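Side-chain contact in transmembrane oligosaccharyl transferase (Archaeoglobus fulgidus, PDB 3WAJ), which belongs to the archaeal AglB branch of the STT3 family, membrane proteins that join a GT-C-type transmembrane region to soluble C-terminal domains: residues Ile548-Tyr553 against Tyr619-Val624. Sequence-based numbering, arbitrary orientation.
Sequences ISWWDY and YYAMAV
W550 is the first residue of the WWDYG sequence, the signature motif of the STT3 family, and its indole packs against M622 on helix 619-627 in a Met-aromatic contact. The motif enters a short 3-10 turn, 551-553, after strand 546-548. The W550 ring reaches the helix because chi1 (-168°) sets CG anti to the backbone N, and it offers one face of its six-membered ring to M622. CG of M622 lies 3.2 Å from the centroid of that ring and only 6° off its normal, a CH-pi contact over the face. The sulfur stands obliquely above the ring, SD 4.0 Å from the same centroid, displaced towards the CD2-CE3 bond and 3.5 Å from W550 CE3. The methionine chain and the indole run antiparallel alongside one another. W551 CD1 lies above the opposite face of the W550 indole, so that W551 CD1 and M622 CG cover its two faces, each towards the rim. The contact is buried and contains no hydrogen bond; M614 touches both W550 and M622. A second tie between motif and helix region is the salt bridge from D552 OD2 to K618 NZ. Where the benzo ring meets the helix backbone, W550 CH2 approaches M622 CA at 3.5 Å, and A621 adds its methyl, CB, 4.3 Å from W550 CZ2.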
ATOM      1  N   ILE A 548      -5.561  16.693  -5.969  1.00 26.92           N
ATOM      2  CA  ILE A 548      -4.604  16.587  -4.882  1.00 28.86           C
ATOM      3  C   ILE A 548      -5.215  16.032  -3.585  1.00 31.53           C
ATOM      4  O   ILE A 548      -6.263  16.465  -3.114  1.00 28.36           O
ATOM      5  CB  ILE A 548      -3.870  17.921  -4.628  1.00 25.21           C
ATOM      6  CG1 ILE A 548      -2.639  17.682  -3.754  1.00 24.27           C
ATOM      7  CG2 ILE A 548      -4.789  18.943  -3.993  1.00 26.48           C
ATOM      8  CD1 ILE A 548      -1.545  18.707  -3.972  1.00 27.75           C
ATOM      9  N   SER A 549      -4.524  15.066  -3.001  1.00 28.29           N
ATOM     10  CA  SER A 549      -4.984  14.406  -1.794  1.00 27.70           C
ATOM     11  C   SER A 549      -3.768  13.685  -1.219  1.00 26.53           C
ATOM     12  O   SER A 549      -2.716  13.667  -1.836  1.00 29.02           O
ATOM     13  CB  SER A 549      -6.097  13.410  -2.144  1.00 24.98           C
ATOM     14  OG  SER A 549      -6.519  12.706  -0.988  1.00 29.20           O
ATOM     15  N   TRP A 550      -3.894  13.086  -0.047  1.00 24.71           N
ATOM     16  CA  TRP A 550      -2.761  12.374   0.531  1.00 28.35           C
ATOM     17  C   TRP A 550      -2.379  11.198  -0.392  1.00 33.41           C
ATOM     18  O   TRP A 550      -3.208  10.745  -1.195  1.00 30.33           O
ATOM     19  CB  TRP A 550      -3.105  11.907   1.957  1.00 25.98           C
ATOM     20  CG  TRP A 550      -1.933  11.412   2.771  1.00 29.63           C
ATOM     21  CD1 TRP A 550      -1.915  10.310   3.572  1.00 34.19           C
ATOM     22  CD2 TRP A 550      -0.616  11.997   2.866  1.00 32.87           C
ATOM     23  NE1 TRP A 550      -0.682  10.168   4.158  1.00 38.43           N
ATOM     24  CE2 TRP A 550       0.136  11.185   3.743  1.00 35.73           C
ATOM     25  CE3 TRP A 550      -0.002  13.121   2.292  1.00 36.13           C
ATOM     26  CZ2 TRP A 550       1.474  11.463   4.070  1.00 35.01           C
ATOM     27  CZ3 TRP A 550       1.325  13.390   2.609  1.00 36.49           C
ATOM     28  CH2 TRP A 550       2.047  12.568   3.494  1.00 34.87           C
ATOM     29  N   TRP A 551      -1.143  10.707  -0.300  1.00 29.54           N
ATOM     30  CA  TRP A 551      -0.660   9.744  -1.298  1.00 25.83           C
ATOM     31  C   TRP A 551      -1.346   8.379  -1.220  1.00 31.84           C
ATOM     32  O   TRP A 551      -1.445   7.686  -2.233  1.00 31.43           O
ATOM     33  CB  TRP A 551       0.857   9.588  -1.224  1.00 27.65           C
ATOM     34  CG  TRP A 551       1.391   9.085   0.091  1.00 36.32           C
ATOM     35  CD1 TRP A 551       1.814   9.846   1.145  1.00 41.09           C
ATOM     36  CD2 TRP A 551       1.612   7.714   0.475  1.00 36.61           C
ATOM     37  NE1 TRP A 551       2.271   9.039   2.163  1.00 36.65           N
ATOM     38  CE2 TRP A 551       2.152   7.728   1.785  1.00 35.45           C
ATOM     39  CE3 TRP A 551       1.393   6.479  -0.154  1.00 34.58           C
ATOM     40  CZ2 TRP A 551       2.492   6.551   2.476  1.00 35.07           C
ATOM     41  CZ3 TRP A 551       1.724   5.307   0.534  1.00 35.90           C
ATOM     42  CH2 TRP A 551       2.271   5.354   1.838  1.00 33.45           C
ATOM     43  N   ASP A 552      -1.819   8.008  -0.026  1.00 28.05           N
ATOM     44  CA  ASP A 552      -2.558   6.753   0.197  1.00 28.69           C
ATOM     45  C   ASP A 552      -3.668   6.510  -0.820  1.00 34.78           C
ATOM     46  O   ASP A 552      -3.905   5.371  -1.227  1.00 37.46           O
ATOM     47  CB  ASP A 552      -3.226   6.774   1.586  1.00 30.45           C
ATOM     48  CG  ASP A 552      -2.242   6.726   2.705  1.00 38.91           C
ATOM     49  OD1 ASP A 552      -1.008   6.724   2.454  1.00 56.81           O
ATOM     50  OD2 ASP A 552      -2.711   6.694   3.849  1.00 37.79           O
ATOM     51  N   TYR A 553      -4.330   7.600  -1.211  1.00 29.90           N
ATOM     52  CA  TYR A 553      -5.612   7.574  -1.913  1.00 30.41           C
ATOM     53  C   TYR A 553      -5.489   7.579  -3.445  1.00 34.00           C
ATOM     54  O   TYR A 553      -6.501   7.481  -4.148  1.00 38.85           O
ATOM     55  CB  TYR A 553      -6.489   8.751  -1.396  1.00 17.60           C
ATOM     56  CG  TYR A 553      -6.607   8.707   0.114  1.00 30.74           C
ATOM     57  CD1 TYR A 553      -7.149   7.582   0.740  1.00 32.24           C
ATOM     58  CD2 TYR A 553      -6.162   9.750   0.921  1.00 27.58           C
ATOM     59  CE1 TYR A 553      -7.264   7.496   2.127  1.00 31.90           C
ATOM     60  CE2 TYR A 553      -6.275   9.673   2.340  1.00 25.64           C
ATOM     61  CZ  TYR A 553      -6.821   8.531   2.928  1.00 30.52           C
ATOM     62  OH  TYR A 553      -6.935   8.400   4.318  1.00 26.55           O
ATOM     63  N   TYR A 619      -2.394  13.210  10.011  1.00 38.21           N
ATOM     64  CA  TYR A 619      -1.841  14.553   9.834  1.00 39.72           C
ATOM     65  C   TYR A 619      -0.346  14.590  10.170  1.00 36.09           C
ATOM     66  O   TYR A 619       0.444  15.199   9.450  1.00 36.29           O
ATOM     67  CB  TYR A 619      -2.603  15.670  10.585  1.00 39.39           C
ATOM     68  CG  TYR A 619      -1.930  17.002  10.303  1.00 40.36           C
ATOM     69  CD1 TYR A 619      -0.912  17.479  11.128  1.00 40.29           C
ATOM     70  CD2 TYR A 619      -2.246  17.735   9.160  1.00 40.61           C
ATOM     71  CE1 TYR A 619      -0.251  18.664  10.844  1.00 48.19           C
ATOM     72  CE2 TYR A 619      -1.592  18.930   8.863  1.00 44.65           C
ATOM     73  CZ  TYR A 619      -0.596  19.385   9.714  1.00 49.04           C
ATOM     74  OH  TYR A 619       0.070  20.558   9.455  1.00 45.88           O
ATOM     75  N   TYR A 620       0.031  13.931  11.260  1.00 33.59           N
ATOM     76  CA  TYR A 620       1.424  13.886  11.694  1.00 35.78           C
ATOM     77  C   TYR A 620       2.334  13.368  10.577  1.00 36.47           C
ATOM     78  O   TYR A 620       3.392  13.930  10.308  1.00 33.87           O
ATOM     79  CB  TYR A 620       1.533  12.994  12.927  1.00 37.53           C
ATOM     80  CG  TYR A 620       2.927  12.832  13.503  1.00 46.62           C
ATOM     81  CD1 TYR A 620       3.602  11.622  13.414  1.00 47.35           C
ATOM     82  CD2 TYR A 620       3.548  13.878  14.182  1.00 52.89           C
ATOM     83  CE1 TYR A 620       4.862  11.464  13.971  1.00 50.57           C
ATOM     84  CE2 TYR A 620       4.805  13.726  14.734  1.00 51.70           C
ATOM     85  CZ  TYR A 620       5.451  12.518  14.626  1.00 52.74           C
ATOM     86  OH  TYR A 620       6.697  12.364  15.176  1.00 61.82           O
ATOM     87  N   ALA A 621       1.903  12.290   9.931  1.00 36.34           N
ATOM     88  CA  ALA A 621       2.625  11.726   8.804  1.00 37.52           C
ATOM     89  C   ALA A 621       2.854  12.754   7.690  1.00 40.39           C
ATOM     90  O   ALA A 621       3.927  12.774   7.064  1.00 42.14           O
ATOM     91  CB  ALA A 621       1.882  10.520   8.271  1.00 40.18           C
ATOM     92  N   MET A 622       1.852  13.591   7.413  1.00 34.07           N
ATOM     93  CA  MET A 622       2.023  14.616   6.377  1.00 35.41           C
ATOM     94  C   MET A 622       3.067  15.643   6.822  1.00 39.74           C
ATOM     95  O   MET A 622       3.909  16.091   6.031  1.00 36.54           O
ATOM     96  CB  MET A 622       0.687  15.289   6.017  1.00 31.54           C
ATOM     97  CG  MET A 622      -0.367  14.322   5.469  1.00 32.12           C
ATOM     98  SD  MET A 622      -1.744  15.114   4.620  1.00 34.57           S
ATOM     99  CE  MET A 622      -2.566  15.939   5.992  1.00 30.47           C
ATOM    100  N   ALA A 623       3.006  15.995   8.105  1.00 35.49           N
ATOM    101  CA  ALA A 623       3.972  16.922   8.690  1.00 36.69           C
ATOM    102  C   ALA A 623       5.386  16.373   8.607  1.00 40.62           C
ATOM    103  O   ALA A 623       6.304  17.095   8.202  1.00 44.00           O
ATOM    104  CB  ALA A 623       3.614  17.253  10.132  1.00 28.45           C
ATOM    105  N   VAL A 624       5.568  15.106   8.987  1.00 40.09           N
ATOM    106  CA  VAL A 624       6.894  14.481   8.913  1.00 43.65           C
ATOM    107  C   VAL A 624       7.475  14.558   7.502  1.00 40.27           C
ATOM    108  O   VAL A 624       8.575  15.074   7.328  1.00 44.53           O
ATOM    109  CB  VAL A 624       6.914  13.037   9.445  1.00 44.19           C
ATOM    110  CG1 VAL A 624       8.327  12.421   9.296  1.00 37.24           C
ATOM    111  CG2 VAL A 624       6.486  13.015  10.904  1.00 35.51           C
TER